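Local coordinates for putative membrane protein (Corynebacterium diphtheriae NCTC 13129, PDB 3C8I) that is of unknown function but is probably membrane-anchored, this chain being the C-terminal part of the protein and carrying a DUF3239 family region, at residues Q79-V82 with G83-D86; S111-S115 with E116-T120; K127-Q130 with V131-T134. All blocks are in the same frame, centred on the assembly; numbering follows the deposited sequence.

The three contacts follow one another along the chain around an antiparallel sheet. Contact 1 is the turn leaving strand 70-80 for strand 88-95, at one edge of the sheet; contact 2 joins helix 103-112 to helix 115-124; contact 3 lies on helix 128-132, the next helix after 115-124, ahead of the final strand 138-140. None touches another. Contacts 1 and 2 are farthest apart, about 27 Å between centres, whereas contacts 2 and 3 have nearest atoms about 8 Å apart. Contacts 2 and 3 pack helices on the central strands 16-24 and 29-36. Contact 1, an exposed hairpin turn, packs on the second subunit and contact 3 comes near the third; contact 2 is touched by no other chain.

Contact 1 of 3, residues Q79-V82 with G83-D86; sequences QRSV and GNQD
Ser81 and Asn84 face each other across a tight turn, the serine side chain directed toward the start of the asparagine side chain. The approach of Ser81 OG to Asn84 CB, 2.9 Å, is short for such a pair, and the carbonyl oxygens Ser81 O and Asn84 O are likewise modelled only 2.7 Å apart, so fine detail here is doubtful. With chi1 at 62°, Ser81 OG lies between its own backbone N and carbonyl carbon, which turns it into the bend, where it hydrogen-bonds to the backbone O of Ser87. A small hydroxyl fits the inside of the bend, within reach of that backbone oxygen. Asn84 sends its amide outward, and its ND2 bonds to the hydroxyl of Ser87. The CA atoms of Ser81 and Asn84 lie 5.4 Å apart, as in a beta turn, and both central residues, Val82 and Gly83, have helical backbone angles. The turn lies in the loop of a beta hairpin whose strands, 70-80 and 88-95, are joined by backbone bonds of Gln79 and Ser81 with Ser87, Asp89 and Gln90. Gly83 sits at the exposed tip. Val82 directs its methyls outward onto Arg70 of the second subunit. Alongside the turn, the extended chains of Arg80 and Gln85 approach without bonding, since Arg80 NH1 and Gln85 NE2, 4.1 Å apart, are both donors; the guanidinium and amide planes are inclined by 56°. Asp86 beyond them takes a positive phi, which aspartate tolerates better than most residues, and is tied by its backbone to Val39.

Contact 2 of 3, residues S111-S115 with E116-T120; sequences STIPS and EQWTT
At the bend between helix 103-112 and helix 115-124, Ile113 packs against the indole of Trp118, and Pro114 lies beside Gln117. Ile113 CG2 stands over one face of the indole in a CH-pi contact, 3.9 Å from the centroid of the Trp118 five-membered ring. Farther along, Ile113 CD1 meets Trp118 CZ2 at 3.8 Å. A branched aliphatic chain suits this spot because it can cover both rings of the indole. Trp118 NE1 is held by the backbone O of Glu110, and Arg70 of the same chain adds a cation-pi contact. Pro114 is at the N-cap position of the second helix, where the absence of an N-H costs no bond of the helix; its O takes the bond from Trp118 N at 3.1 Å, nearly straight at 167°. One residue on, Thr119 N reaches Ser115 O at 2.7 Å. Glu116, an acid suited to the first turn of a helix, bends at chi2 (-93°) and curls back over the proline, bringing Glu116 OE2 within 3.6 Å of Pro114 CB. Its other oxygen, Glu116 OE1, accepts from Ser115 OG at 3.0 Å, from above the carboxylate plane. Glu116 O takes three donors: Thr120 N and the hydroxyls of Thr119 and Thr120. Ile113, Gln117 and Trp118 together reach Pro18 on strand 16-24.

Contact 3 of 3, residues K127-Q130 with V131-T134; sequences KLDQ and VRET
Leu128 and Arg132 meet one helical turn apart because Leu128 CG stands opposite its backbone N (chi1 178°) while the Arg132 chain, extended at first, folds at chi3 (-68°). That fold lays the guanidinium over the leucine: Leu128 CG sits 3.7 Å above one face of the Arg132 group, toward its rim, and Leu128 CD2 is 3.9 Å from Arg132 NH2. Leucine suits the place, offering a greasy bed to a flat cation whose N-H groups point outward in its plane. At that edge Asp129 OD1 takes Arg132 NH2 in a salt bridge of 3.3 Å, a little long but almost straight at 176°. OD1 is met on its syn side, though from out of the carboxylate plane. Glu23 OE2 binds NH1 of the same guanidinium, and these two acids may offset the nearby like charge of Arg27 from the third subunit. Along the backbone, Val131 N bonds to Lys127 O and Arg132 N to Leu128 O at 2.9 Å. Glu133 N is then shared, reaching Gln130 O at 3.0 Å and, more weakly, Asp129 O. Thr134 turns its hydroxyl back, OG1 bonding to Val131 O at 2.7 Å, an oxygen that Thr134 N also uses, while Leu138 N donates to the same hydroxyl. Threonine suits the place, since its one hydroxyl both donates and accepts. The short helix 128-132 rests on the sheet through Leu128 on strands 16-24, 29-36 and 47-54, and through Val131 on Leu49, Thr51 and Leu139, the last belonging to the closing strand 138-140.

Contact 1 of 3, residues Q79-V82 with G83-D86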
loop_
_atom_site.group_PDB
_atom_site.type_symbol
_atom_site.label_atom_id
_atom_site.label_comp_id
_atom_site.label_asym_id
_atom_site.label_seq_id
_atom_site.Cartn_x
_atom_site.Cartn_y
_atom_site.Cartn_z
ATOM N N GLN B 79 -8.218 7.476 5.825
ATOM C CA GLN B 79 -7.126 8.008 6.618
ATOM C C GLN B 79 -7.409 9.451 6.928
ATOM O O GLN B 79 -7.854 10.204 6.058
ATOM C CB GLN B 79 -5.775 7.875 5.881
ATOM C CG GLN B 79 -5.484 6.430 5.388
ATOM C CD GLN B 79 -5.582 5.377 6.465
ATOM O OE1 GLN B 79 -5.246 5.617 7.620
ATOM N NE2 GLN B 79 -6.039 4.186 6.087
ATOM N N ARG B 80 -7.130 9.835 8.173
ATOM C CA ARG B 80 -7.402 11.190 8.657
ATOM C C ARG B 80 -6.486 12.244 8.056
ATOM O O ARG B 80 -5.328 11.973 7.729
ATOM C CB ARG B 80 -7.324 11.233 10.196
ATOM C CG ARG B 80 -8.564 10.623 10.842
ATOM C CD ARG B 80 -8.362 10.258 12.327
ATOM N NE ARG B 80 -9.439 9.369 12.791
ATOM C CZ ARG B 80 -10.586 9.771 13.354
ATOM N NH1 ARG B 80 -10.826 11.063 13.581
ATOM N NH2 ARG B 80 -11.495 8.862 13.714
ATOM N N SER B 81 -7.010 13.459 7.915
ATOM C CA SER B 81 -6.208 14.585 7.455
ATOM C C SER B 81 -5.286 15.028 8.598
ATOM O O SER B 81 -5.650 14.913 9.778
ATOM C CB SER B 81 -7.091 15.748 7.021
ATOM O OG SER B 81 -7.836 16.197 8.126
ATOM N N VAL B 82 -4.105 15.517 8.238
ATOM C CA VAL B 82 -3.128 15.976 9.214
ATOM C C VAL B 82 -3.547 17.325 9.826
ATOM O O VAL B 82 -3.636 17.457 11.051
ATOM C CB VAL B 82 -1.662 16.081 8.622
ATOM C CG1 VAL B 82 -1.661 16.573 7.211
ATOM C CG2 VAL B 82 -0.780 17.028 9.468
ATOM N N GLY B 83 -3.790 18.314 8.969
ATOM C CA GLY B 83 -4.046 19.686 9.432
ATOM C C GLY B 83 -5.394 19.759 10.125
ATOM O O GLY B 83 -5.510 20.141 11.301
ATOM N N ASN B 84 -6.423 19.363 9.384
ATOM C CA ASN B 84 -7.705 19.084 9.998
ATOM C C ASN B 84 -7.594 17.892 10.940
ATOM O O ASN B 84 -6.645 17.116 10.907
ATOM C CB ASN B 84 -8.789 18.816 8.938
ATOM C CG ASN B 84 -9.660 20.037 8.656
ATOM O OD1 ASN B 84 -9.180 21.178 8.656
ATOM N ND2 ASN B 84 -10.948 19.799 8.400
ATOM N N GLN B 85 -8.517 17.841 11.872
ATOM C CA GLN B 85 -9.065 16.596 12.325
ATOM C C GLN B 85 -10.509 16.831 11.869
ATOM O O GLN B 85 -10.817 17.907 11.318
ATOM C CB GLN B 85 -8.949 16.463 13.848
ATOM C CG GLN B 85 -8.553 15.059 14.324
ATOM C CD GLN B 85 -8.794 14.856 15.816
ATOM O OE1 GLN B 85 -8.898 15.823 16.583
ATOM N NE2 GLN B 85 -8.876 13.587 16.236
ATOM N N ASP B 86 -11.384 15.856 12.077
ATOM C CA ASP B 86 -12.750 15.932 11.557
ATOM C C ASP B 86 -12.901 15.575 10.063
ATOM O O ASP B 86 -14.038 15.412 9.608
ATOM C CB ASP B 86 -13.384 17.322 11.791
ATOM C CG ASP B 86 -13.187 17.844 13.211
ATOM O OD1 ASP B 86 -13.262 17.042 14.177
ATOM O OD2 ASP B 86 -12.961 19.071 13.347
#

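Contact 2 of 3, residues S111-S115 with E116-T120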
loop_
_atom_site.group_PDB
_atom_site.type_symbol
_atom_site.label_atom_id
_atom_site.label_comp_id
_atom_site.label_asym_id
_atom_site.label_seq_id
_atom_site.Cartn_x
_atom_site.Cartn_y
_atom_site.Cartn_z
ATOM N N SER B 111 -30.886 0.831 -5.542
ATOM C CA SER B 111 -32.115 1.600 -5.334
ATOM C C SER B 111 -32.141 2.335 -3.981
ATOM O O SER B 111 -32.725 3.410 -3.885
ATOM C CB SER B 111 -33.355 0.703 -5.496
ATOM O OG SER B 111 -33.264 -0.431 -4.653
ATOM N N THR B 112 -31.498 1.777 -2.961
ATOM C CA THR B 112 -31.400 2.416 -1.642
ATOM C C THR B 112 -30.557 3.709 -1.660
ATOM O O THR B 112 -30.833 4.658 -0.915
ATOM C CB THR B 112 -30.770 1.452 -0.612
ATOM O OG1 THR B 112 -31.636 0.335 -0.392
ATOM C CG2 THR B 112 -30.510 2.145 0.702
ATOM N N ILE B 113 -29.525 3.751 -2.499
ATOM C CA ILE B 113 -28.702 4.959 -2.602
ATOM C C ILE B 113 -29.538 6.055 -3.267
ATOM O O ILE B 113 -30.094 5.846 -4.349
ATOM C CB ILE B 113 -27.357 4.704 -3.356
ATOM C CG1 ILE B 113 -26.453 3.785 -2.530
ATOM C CG2 ILE B 113 -26.624 6.021 -3.650
ATOM C CD1 ILE B 113 -25.420 3.060 -3.371
ATOM N N PRO B 114 -29.670 7.218 -2.596
ATOM C CA PRO B 114 -30.428 8.329 -3.176
ATOM C C PRO B 114 -30.124 8.581 -4.656
ATOM O O PRO B 114 -28.961 8.583 -5.076
ATOM C CB PRO B 114 -29.991 9.516 -2.315
ATOM C CG PRO B 114 -29.806 8.925 -0.987
ATOM C CD PRO B 114 -29.180 7.558 -1.241
ATOM N N SER B 115 -31.183 8.765 -5.437
ATOM C CA SER B 115 -31.079 9.095 -6.848
ATOM C C SER B 115 -30.218 10.327 -7.075
ATOM O O SER B 115 -29.505 10.408 -8.073
ATOM C CB SER B 115 -32.476 9.350 -7.401
ATOM O OG SER B 115 -33.244 10.059 -6.439
ATOM N N GLU B 116 -30.302 11.285 -6.152
ATOM C CA GLU B 116 -29.570 12.570 -6.258
ATOM C C GLU B 116 -28.057 12.412 -6.051
ATOM O O GLU B 116 -27.257 13.142 -6.651
ATOM C CB GLU B 116 -30.133 13.610 -5.273
ATOM C CG GLU B 116 -30.421 13.072 -3.854
ATOM C CD GLU B 116 -31.866 12.578 -3.659
ATOM O OE1 GLU B 116 -32.601 12.392 -4.658
ATOM O OE2 GLU B 116 -32.267 12.359 -2.491
ATOM N N GLN B 117 -27.674 11.449 -5.212
ATOM C CA GLN B 117 -26.281 11.044 -5.104
ATOM C C GLN B 117 -25.842 10.357 -6.385
ATOM O O GLN B 117 -24.751 10.618 -6.882
ATOM C CB GLN B 117 -26.059 10.140 -3.899
ATOM C CG GLN B 117 -26.132 10.867 -2.574
ATOM C CD GLN B 117 -25.834 9.981 -1.376
ATOM O OE1 GLN B 117 -25.121 8.962 -1.467
ATOM N NE2 GLN B 117 -26.361 10.381 -0.227
ATOM N N TRP B 118 -26.699 9.489 -6.933
ATOM C CA TRP B 118 -26.424 8.906 -8.244
ATOM C C TRP B 118 -26.229 9.997 -9.291
ATOM O O TRP B 118 -25.259 9.981 -10.027
ATOM C CB TRP B 118 -27.520 7.931 -8.693
ATOM C CG TRP B 118 -27.452 6.591 -8.010
ATOM C CD1 TRP B 118 -28.384 6.051 -7.191
ATOM C CD2 TRP B 118 -26.390 5.644 -8.100
ATOM N NE1 TRP B 118 -27.973 4.815 -6.748
ATOM C CE2 TRP B 118 -26.747 4.536 -7.299
ATOM C CE3 TRP B 118 -25.162 5.622 -8.777
ATOM C CZ2 TRP B 118 -25.913 3.413 -7.145
ATOM C CZ3 TRP B 118 -24.331 4.498 -8.631
ATOM C CH2 TRP B 118 -24.707 3.417 -7.813
ATOM N N THR B 119 -27.133 10.965 -9.337
ATOM C CA THR B 119 -27.036 12.006 -10.351
ATOM C C THR B 119 -25.793 12.911 -10.136
ATOM O O THR B 119 -25.063 13.211 -11.088
ATOM C CB THR B 119 -28.396 12.779 -10.503
ATOM O OG1 THR B 119 -28.624 13.598 -9.349
ATOM C CG2 THR B 119 -29.553 11.812 -10.662
ATOM N N THR B 120 -25.516 13.303 -8.896
ATOM C CA THR B 120 -24.269 14.023 -8.570
ATOM C C THR B 120 -23.014 13.291 -9.070
ATOM O O THR B 120 -22.118 13.895 -9.667
ATOM C CB THR B 120 -24.125 14.257 -7.032
ATOM O OG1 THR B 120 -25.142 15.167 -6.587
ATOM C CG2 THR B 120 -22.734 14.831 -6.674
#

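Contact 3 of 3, residues K127-Q130 with V131-T134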
loop_
_atom_site.group_PDB
_atom_site.type_symbol
_atom_site.label_atom_id
_atom_site.label_comp_id
_atom_site.label_asym_id
_atom_site.label_seq_id
_atom_site.Cartn_x
_atom_site.Cartn_y
_atom_site.Cartn_z
ATOM N N LYS B 127 -14.959 14.523 -14.349
ATOM C CA LYS B 127 -13.855 15.095 -13.550
ATOM C C LYS B 127 -12.756 14.092 -13.194
ATOM O O LYS B 127 -11.866 14.424 -12.415
ATOM C CB LYS B 127 -14.374 15.769 -12.266
ATOM C CG LYS B 127 -15.333 16.923 -12.507
ATOM C CD LYS B 127 -15.461 17.837 -11.288
ATOM C CE LYS B 127 -16.427 19.017 -11.523
ATOM N NZ LYS B 127 -16.538 19.511 -12.957
ATOM N N LEU B 128 -12.794 12.889 -13.772
ATOM C CA LEU B 128 -11.786 11.851 -13.512
ATOM C C LEU B 128 -10.349 12.362 -13.500
ATOM O O LEU B 128 -9.557 12.018 -12.642
ATOM C CB LEU B 128 -11.915 10.707 -14.540
ATOM C CG LEU B 128 -10.926 9.526 -14.492
ATOM C CD1 LEU B 128 -11.024 8.783 -13.168
ATOM C CD2 LEU B 128 -11.162 8.555 -15.677
ATOM N N ASP B 129 -9.988 13.169 -14.484
ATOM C CA ASP B 129 -8.597 13.603 -14.559
ATOM C C ASP B 129 -8.272 14.605 -13.464
ATOM O O ASP B 129 -7.218 14.511 -12.889
ATOM C CB ASP B 129 -8.260 14.093 -15.968
ATOM C CG ASP B 129 -8.230 12.939 -16.968
ATOM O OD1 ASP B 129 -7.404 12.010 -16.767
ATOM O OD2 ASP B 129 -9.045 12.932 -17.923
ATOM N N GLN B 130 -9.193 15.513 -13.134
ATOM C CA GLN B 130 -9.027 16.362 -11.948
ATOM C C GLN B 130 -8.805 15.519 -10.679
ATOM O O GLN B 130 -7.876 15.788 -9.905
ATOM C CB GLN B 130 -10.231 17.281 -11.750
ATOM C CG GLN B 130 -10.383 18.394 -12.784
ATOM C CD GLN B 130 -11.671 19.187 -12.560
ATOM O OE1 GLN B 130 -11.960 19.632 -11.436
ATOM N NE2 GLN B 130 -12.460 19.347 -13.619
ATOM N N VAL B 131 -9.637 14.487 -10.475
ATOM C CA VAL B 131 -9.490 13.626 -9.276
ATOM C C VAL B 131 -8.143 12.945 -9.266
ATOM O O VAL B 131 -7.452 12.912 -8.241
ATOM C CB VAL B 131 -10.577 12.526 -9.148
ATOM C CG1 VAL B 131 -10.342 11.720 -7.851
ATOM C CG2 VAL B 131 -11.943 13.136 -9.164
ATOM N N ARG B 132 -7.743 12.410 -10.413
ATOM C CA ARG B 132 -6.444 11.740 -10.473
ATOM C C ARG B 132 -5.265 12.722 -10.350
ATOM O O ARG B 132 -4.152 12.275 -10.126
ATOM C CB ARG B 132 -6.318 10.875 -11.737
ATOM C CG ARG B 132 -7.284 9.681 -11.729
ATOM C CD ARG B 132 -6.914 8.611 -12.748
ATOM N NE ARG B 132 -7.096 9.045 -14.129
ATOM C CZ ARG B 132 -7.193 8.228 -15.180
ATOM N NH1 ARG B 132 -7.123 6.913 -15.034
ATOM N NH2 ARG B 132 -7.362 8.736 -16.397
ATOM N N GLU B 133 -5.501 14.038 -10.474
ATOM C CA GLU B 133 -4.422 15.040 -10.246
ATOM C C GLU B 133 -4.187 15.337 -8.757
ATOM O O GLU B 133 -3.212 16.000 -8.412
ATOM C CB GLU B 133 -4.681 16.384 -10.950
ATOM C CG GLU B 133 -4.881 16.402 -12.490
ATOM C CD GLU B 133 -3.742 15.779 -13.314
ATOM O OE1 GLU B 133 -2.739 15.319 -12.722
ATOM O OE2 GLU B 133 -3.861 15.748 -14.572
ATOM N N THR B 134 -5.083 14.874 -7.880
ATOM C CA THR B 134 -4.942 15.091 -6.434
ATOM C C THR B 134 -3.966 14.058 -5.885
ATOM O O THR B 134 -3.737 13.041 -6.528
ATOM C CB THR B 134 -6.309 14.959 -5.721
ATOM O OG1 THR B 134 -6.710 13.579 -5.687
ATOM C CG2 THR B 134 -7.367 15.804 -6.435
#